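Local coordinates for protein glutathione S-transferase 1 (PDB 4Q5F) that conjugates reduced glutathione to a wide range of hydrophobic electrophiles, as a sigma-class transferase, and can also act as a glutathione peroxidase, at residues 98-103 / 165-170; 13-18 / 67-72. All blocks are in the same frame, centred on the assembly; numbering follows the deposited sequence.

Interaction 1: residues 98-103 / 165-170; sequences AQVDSI and VTWADL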
loop_
_atom_site.group_PDB
_atom_site.type_symbol
_atom_site.label_atom_id
_atom_site.label_comp_id
_atom_site.label_asym_id
_atom_site.label_seq_id
_atom_site.Cartn_x
_atom_site.Cartn_y
_atom_site.Cartn_z
ATOM N N ALA B 98 -8.308 4.853 -9.346
ATOM C CA ALA B 98 -7.493 5.533 -8.352
ATOM C C ALA B 98 -8.256 5.678 -7.040
ATOM O O ALA B 98 -7.692 5.489 -5.964
ATOM C CB ALA B 98 -7.060 6.892 -8.869
ATOM N N GLN B 99 -9.541 6.010 -7.135
ATOM C CA GLN B 99 -10.381 6.144 -5.950
ATOM C C GLN B 99 -10.501 4.803 -5.232
ATOM O O GLN B 99 -10.564 4.754 -4.003
ATOM C CB GLN B 99 -11.770 6.667 -6.323
ATOM C CG GLN B 99 -11.786 8.108 -6.820
ATOM C CD GLN B 99 -11.344 9.105 -5.763
ATOM O OE1 GLN B 99 -11.440 8.846 -4.563
ATOM N NE2 GLN B 99 -10.854 10.254 -6.209
ATOM N N VAL B 100 -10.533 3.716 -6.001
ATOM C CA VAL B 100 -10.537 2.375 -5.428
ATOM C C VAL B 100 -9.224 2.151 -4.680
ATOM O O VAL B 100 -9.226 1.687 -3.543
ATOM C CB VAL B 100 -10.730 1.284 -6.515
ATOM C CG1 VAL B 100 -10.534 -0.132 -5.933
ATOM C CG2 VAL B 100 -12.102 1.432 -7.175
ATOM N N ASP B 101 -8.109 2.490 -5.320
ATOM C CA ASP B 101 -6.802 2.383 -4.682
ATOM C C ASP B 101 -6.760 3.225 -3.413
ATOM O O ASP B 101 -6.188 2.817 -2.401
ATOM C CB ASP B 101 -5.696 2.855 -5.629
ATOM C CG ASP B 101 -5.461 1.902 -6.781
ATOM O OD1 ASP B 101 -6.025 0.786 -6.766
ATOM O OD2 ASP B 101 -4.697 2.268 -7.698
ATOM N N SER B 102 -7.373 4.402 -3.478
ATOM C CA SER B 102 -7.310 5.364 -2.389
ATOM C C SER B 102 -7.980 4.828 -1.129
ATOM O O SER B 102 -7.398 4.865 -0.047
ATOM C CB SER B 102 -7.966 6.681 -2.807
ATOM O OG SER B 102 -7.717 7.699 -1.852
ATOM N N ILE B 103 -9.200 4.322 -1.266
ATOM C CA ILE B 103 -9.940 3.856 -0.100
ATOM C C ILE B 103 -9.298 2.611 0.509
ATOM O O ILE B 103 -9.348 2.415 1.722
ATOM C CB ILE B 103 -11.428 3.578 -0.432
ATOM C CG1 ILE B 103 -12.211 3.210 0.836
ATOM C CG2 ILE B 103 -11.560 2.477 -1.472
ATOM C CD1 ILE B 103 -12.245 4.304 1.893
ATOM N N VAL B 165 -19.674 -3.609 -7.506
ATOM C CA VAL B 165 -18.624 -4.053 -6.597
ATOM C C VAL B 165 -17.231 -3.956 -7.226
ATOM O O VAL B 165 -17.070 -4.157 -8.430
ATOM C CB VAL B 165 -18.889 -5.512 -6.128
ATOM C CG1 VAL B 165 -18.513 -6.524 -7.215
ATOM C CG2 VAL B 165 -18.149 -5.808 -4.836
ATOM N N THR B 166 -16.237 -3.636 -6.401
ATOM C CA THR B 166 -14.838 -3.624 -6.822
ATOM C C THR B 166 -14.015 -4.518 -5.896
ATOM O O THR B 166 -14.523 -5.009 -4.888
ATOM C CB THR B 166 -14.245 -2.200 -6.808
ATOM O OG1 THR B 166 -14.225 -1.696 -5.466
ATOM C CG2 THR B 166 -15.061 -1.266 -7.694
ATOM N N TRP B 167 -12.747 -4.725 -6.233
ATOM C CA TRP B 167 -11.899 -5.617 -5.449
ATOM C C TRP B 167 -11.642 -5.066 -4.050
ATOM O O TRP B 167 -11.461 -5.829 -3.103
ATOM C CB TRP B 167 -10.570 -5.884 -6.164
ATOM C CG TRP B 167 -9.719 -4.666 -6.384
ATOM C CD1 TRP B 167 -9.666 -3.895 -7.509
ATOM C CD2 TRP B 167 -8.784 -4.088 -5.463
ATOM N NE1 TRP B 167 -8.762 -2.874 -7.345
ATOM C CE2 TRP B 167 -8.208 -2.971 -6.096
ATOM C CE3 TRP B 167 -8.384 -4.409 -4.162
ATOM C CZ2 TRP B 167 -7.252 -2.170 -5.474
ATOM C CZ3 TRP B 167 -7.434 -3.612 -3.547
ATOM C CH2 TRP B 167 -6.879 -2.507 -4.202
ATOM N N ALA B 168 -11.632 -3.744 -3.920
ATOM C CA ALA B 168 -11.447 -3.114 -2.618
ATOM C C ALA B 168 -12.619 -3.447 -1.706
ATOM O O ALA B 168 -12.439 -3.686 -0.513
ATOM C CB ALA B 168 -11.301 -1.609 -2.769
ATOM N N ASP B 169 -13.820 -3.467 -2.277
ATOM C CA ASP B 169 -15.017 -3.810 -1.518
ATOM C C ASP B 169 -14.923 -5.224 -0.958
ATOM O O ASP B 169 -15.237 -5.464 0.208
ATOM C CB ASP B 169 -16.262 -3.691 -2.400
ATOM C CG ASP B 169 -16.512 -2.270 -2.873
ATOM O OD1 ASP B 169 -16.492 -1.347 -2.031
ATOM O OD2 ASP B 169 -16.727 -2.077 -4.090
ATOM N N LEU B 170 -14.486 -6.159 -1.797
ATOM C CA LEU B 170 -14.412 -7.564 -1.415
ATOM C C LEU B 170 -13.433 -7.799 -0.265
ATOM O O LEU B 170 -13.737 -8.520 0.685
ATOM C CB LEU B 170 -14.004 -8.415 -2.619
ATOM C CG LEU B 170 -14.931 -8.351 -3.837
ATOM C CD1 LEU B 170 -14.337 -9.130 -5.000
ATOM C CD2 LEU B 170 -16.317 -8.877 -3.494
HETATM O O HOH W 1 -8.269 -0.199 -8.716
#

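Interaction 2: residues 13-18 / 67-72; sequences MPQYKL and EVDGEV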
loop_
_atom_site.group_PDB
_atom_site.type_symbol
_atom_site.label_atom_id
_atom_site.label_comp_id
_atom_site.label_asym_id
_atom_site.label_seq_id
_atom_site.Cartn_x
_atom_site.Cartn_y
_atom_site.Cartn_z
ATOM N N MET B 13 -7.421 -17.026 -22.093
ATOM C CA MET B 13 -7.524 -18.255 -21.313
ATOM C C MET B 13 -6.249 -18.483 -20.503
ATOM O O MET B 13 -5.425 -19.323 -20.864
ATOM C CB MET B 13 -7.791 -19.448 -22.232
ATOM N N PRO B 14 -6.084 -17.729 -19.405
ATOM C CA PRO B 14 -4.873 -17.776 -18.582
ATOM C C PRO B 14 -5.013 -18.677 -17.356
ATOM O O PRO B 14 -6.122 -18.867 -16.852
ATOM C CB PRO B 14 -4.704 -16.315 -18.157
ATOM C CG PRO B 14 -6.120 -15.724 -18.205
ATOM C CD PRO B 14 -7.025 -16.719 -18.896
ATOM N N GLN B 15 -3.890 -19.217 -16.886
ATOM C CA GLN B 15 -3.878 -20.151 -15.763
ATOM C C GLN B 15 -3.355 -19.499 -14.483
ATOM O O GLN B 15 -2.275 -18.904 -14.475
ATOM C CB GLN B 15 -3.035 -21.377 -16.115
ATOM C CG GLN B 15 -3.770 -22.378 -16.994
ATOM C CD GLN B 15 -2.882 -23.509 -17.474
ATOM O OE1 GLN B 15 -1.659 -23.375 -17.533
ATOM N NE2 GLN B 15 -3.498 -24.634 -17.819
ATOM N N TYR B 16 -4.129 -19.633 -13.407
ATOM C CA TYR B 16 -3.851 -18.949 -12.146
ATOM C C TYR B 16 -3.568 -19.918 -11.002
ATOM O O TYR B 16 -4.321 -20.866 -10.778
ATOM C CB TYR B 16 -5.043 -18.072 -11.759
ATOM C CG TYR B 16 -5.288 -16.912 -12.695
ATOM C CD1 TYR B 16 -4.450 -15.805 -12.696
ATOM C CD2 TYR B 16 -6.365 -16.917 -13.571
ATOM C CE1 TYR B 16 -4.672 -14.740 -13.548
ATOM C CE2 TYR B 16 -6.597 -15.857 -14.425
ATOM C CZ TYR B 16 -5.748 -14.771 -14.409
ATOM O OH TYR B 16 -5.977 -13.714 -15.260
ATOM N N LYS B 17 -2.481 -19.662 -10.277
ATOM C CA LYS B 17 -2.180 -20.389 -9.048
ATOM C C LYS B 17 -1.869 -19.411 -7.915
ATOM O O LYS B 17 -0.940 -18.607 -8.009
ATOM C CB LYS B 17 -1.003 -21.345 -9.256
ATOM C CG LYS B 17 -0.580 -22.088 -7.996
ATOM C CD LYS B 17 0.411 -23.192 -8.318
ATOM C CE LYS B 17 1.314 -23.517 -7.140
ATOM N NZ LYS B 17 2.747 -23.289 -7.475
ATOM N N LEU B 18 -2.662 -19.487 -6.851
ATOM C CA LEU B 18 -2.467 -18.658 -5.669
ATOM C C LEU B 18 -1.842 -19.491 -4.560
ATOM O O LEU B 18 -2.389 -20.521 -4.170
ATOM C CB LEU B 18 -3.806 -18.089 -5.194
ATOM C CG LEU B 18 -3.766 -17.214 -3.937
ATOM C CD1 LEU B 18 -3.127 -15.866 -4.235
ATOM C CD2 LEU B 18 -5.162 -17.039 -3.362
ATOM N N GLU B 67 0.741 -16.822 -9.248
ATOM C CA GLU B 67 1.400 -17.316 -10.448
ATOM C C GLU B 67 0.471 -17.171 -11.645
ATOM O O GLU B 67 -0.655 -17.671 -11.634
ATOM C CB GLU B 67 1.835 -18.769 -10.268
ATOM C CG GLU B 67 3.317 -18.917 -9.965
ATOM C CD GLU B 67 3.688 -20.317 -9.521
ATOM O OE1 GLU B 67 4.337 -21.040 -10.307
ATOM O OE2 GLU B 67 3.337 -20.690 -8.382
ATOM N N VAL B 68 0.949 -16.464 -12.664
ATOM C CA VAL B 68 0.176 -16.223 -13.876
ATOM C C VAL B 68 0.925 -16.804 -15.066
ATOM O O VAL B 68 1.865 -16.191 -15.578
ATOM C CB VAL B 68 -0.047 -14.716 -14.117
ATOM C CG1 VAL B 68 -1.071 -14.506 -15.221
ATOM C CG2 VAL B 68 -0.491 -14.026 -12.835
ATOM N N ASP B 69 0.499 -17.985 -15.504
ATOM C CA ASP B 69 1.189 -18.714 -16.561
ATOM C C ASP B 69 2.681 -18.809 -16.257
ATOM O O ASP B 69 3.524 -18.501 -17.100
ATOM C CB ASP B 69 0.960 -18.043 -17.918
ATOM C CG ASP B 69 -0.485 -18.139 -18.381
ATOM O OD1 ASP B 69 -1.191 -19.080 -17.956
ATOM O OD2 ASP B 69 -0.913 -17.276 -19.176
ATOM N N GLY B 70 2.996 -19.223 -15.033
ATOM C CA GLY B 70 4.371 -19.409 -14.612
ATOM C C GLY B 70 4.991 -18.205 -13.925
ATOM O O GLY B 70 5.798 -18.366 -13.009
ATOM N N GLU B 71 4.625 -16.999 -14.352
ATOM C CA GLU B 71 5.253 -15.794 -13.815
ATOM C C GLU B 71 4.735 -15.460 -12.419
ATOM O O GLU B 71 3.534 -15.514 -12.159
ATOM C CB GLU B 71 5.054 -14.598 -14.746
ATOM C CG GLU B 71 5.817 -13.362 -14.282
ATOM C CD GLU B 71 5.797 -12.227 -15.289
ATOM O OE1 GLU B 71 5.480 -12.477 -16.472
ATOM O OE2 GLU B 71 6.101 -11.083 -14.890
ATOM N N VAL B 72 5.659 -15.091 -11.538
ATOM C CA VAL B 72 5.361 -14.886 -10.125
ATOM C C VAL B 72 5.180 -13.408 -9.789
ATOM O O VAL B 72 5.956 -12.558 -10.230
ATOM C CB VAL B 72 6.491 -15.471 -9.252
ATOM C CG1 VAL B 72 6.244 -15.203 -7.770
ATOM C CG2 VAL B 72 6.629 -16.965 -9.504
#

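Interaction 1: residues 98-103 / 165-170
The indole of Trp167 receives the methyl groups of Val100 and Ala168 on one face, while its edge meets polar atoms. Val100 CG1 sits 3.9 Å from the centroid of the five-membered ring, displaced toward the rim, in a CH-pi contact whose nearest ring atom is Trp167 NE1 at 3.6 Å. This branch lies anti to the backbone N (chi1 172°), which sends it out from helix 94-114 into the notch between the indole and Ala168, whose CB it touches at 3.6 Å. The other branch, CG2, passes alongside Thr166 and reaches its CG2 at 4.0 Å. In the plane of the ring, Asp101 OD1 approaches Trp167 CZ2 to 3.5 Å, its carboxylate turned 52° from the indole. A water at this edge accepts from Trp167 NE1 (3.0 Å), giving the buried N-H an acceptor, and lies 3.1 Å from Asp101 OD1, to which it can donate, although it has more acceptors in reach than protons. The contact illustrates helix packing in the all-helical C-terminal domain of glutathione transferases, where helix 167-182 starts with the Thr-x-x-Asp sequence of the family's N-capping box. Thr166 is the N-cap; the bond from its N to the anti lone pair of Asp169 OD2 (2.8 Å) is the half of the box from N-cap N-H to N3 side chain. Asp169 OD1, in turn, is hydrogen-bonded to Tyr196. Phe104 meets the indole in a T-shaped arrangement, and Ile33 of helix 27-37 also touches it. Asp101 forms salt bridges with Arg81 of its own chain and Arg81 of the second subunit.

Interaction 2: residues 13-18 / 67-72
Glu67 N donates to Lys17 O over 2.7 Å, the shortest polar bond between the two segments, and the return bond from Lys17 N to Glu67 O makes these residues a hydrogen-bonded antiparallel pair. The pairing illustrates how the thioredoxin-like N-terminal domain assembles its sheet: strand 16-21 lies between parallel strand 42-46 and antiparallel strand 65-68, which a type I' turn from Val68 to Glu71 joins to strand 71-74. On one face of the sheet, the side chains of Lys17 and Glu67 run side by side in the same direction. The lysine begins with CG anti to its own N (chi1 177°) and bends only at its last torsion, which brings NZ to 2.8 Å from Glu67 OE2. In this salt bridge NZ approaches OE2 on the syn side, 23° out of the carboxylate plane. Lys17 also packs against Glu42 and Asn44 of the neighbouring strand. Tyr16 and Val68, the adjoining non-hydrogen-bonded pair, lie side by side on the other face, pointing the same way, with Tyr16 CE1 4.0 Å from Val68 CG1; the tyrosine ring also meets Phe34 of helix 27-37. Val68 packs on Met95 of the second subunit. Beyond the regular ladder Asp69 prolongs the pairing with both backbone and side chain: its N donates to Gln15 O at 3.1 Å, and its OD1, on the syn side but 32° out of the carboxylate plane, accepts from Gln15 N at 2.9 Å.

How the interactions relate
Both contacts bring together parts of the chain that are distant in sequence, but by different means. Interaction 1 is a core contact between two helices of the C-terminal domain, in which methyl groups meet an indole and a single water joins polar atoms of the two helices. Interaction 2 lies at the surface of the N-terminal domain, where direct backbone bonds set the strand register and charged groups add to it. The two share no helix or strand, and their centres are about 23 Å apart. The dimer nevertheless links them: Gln99 NE2 of segment 98-103 donates to Val72 O, in segment 67-72, of the second subunit.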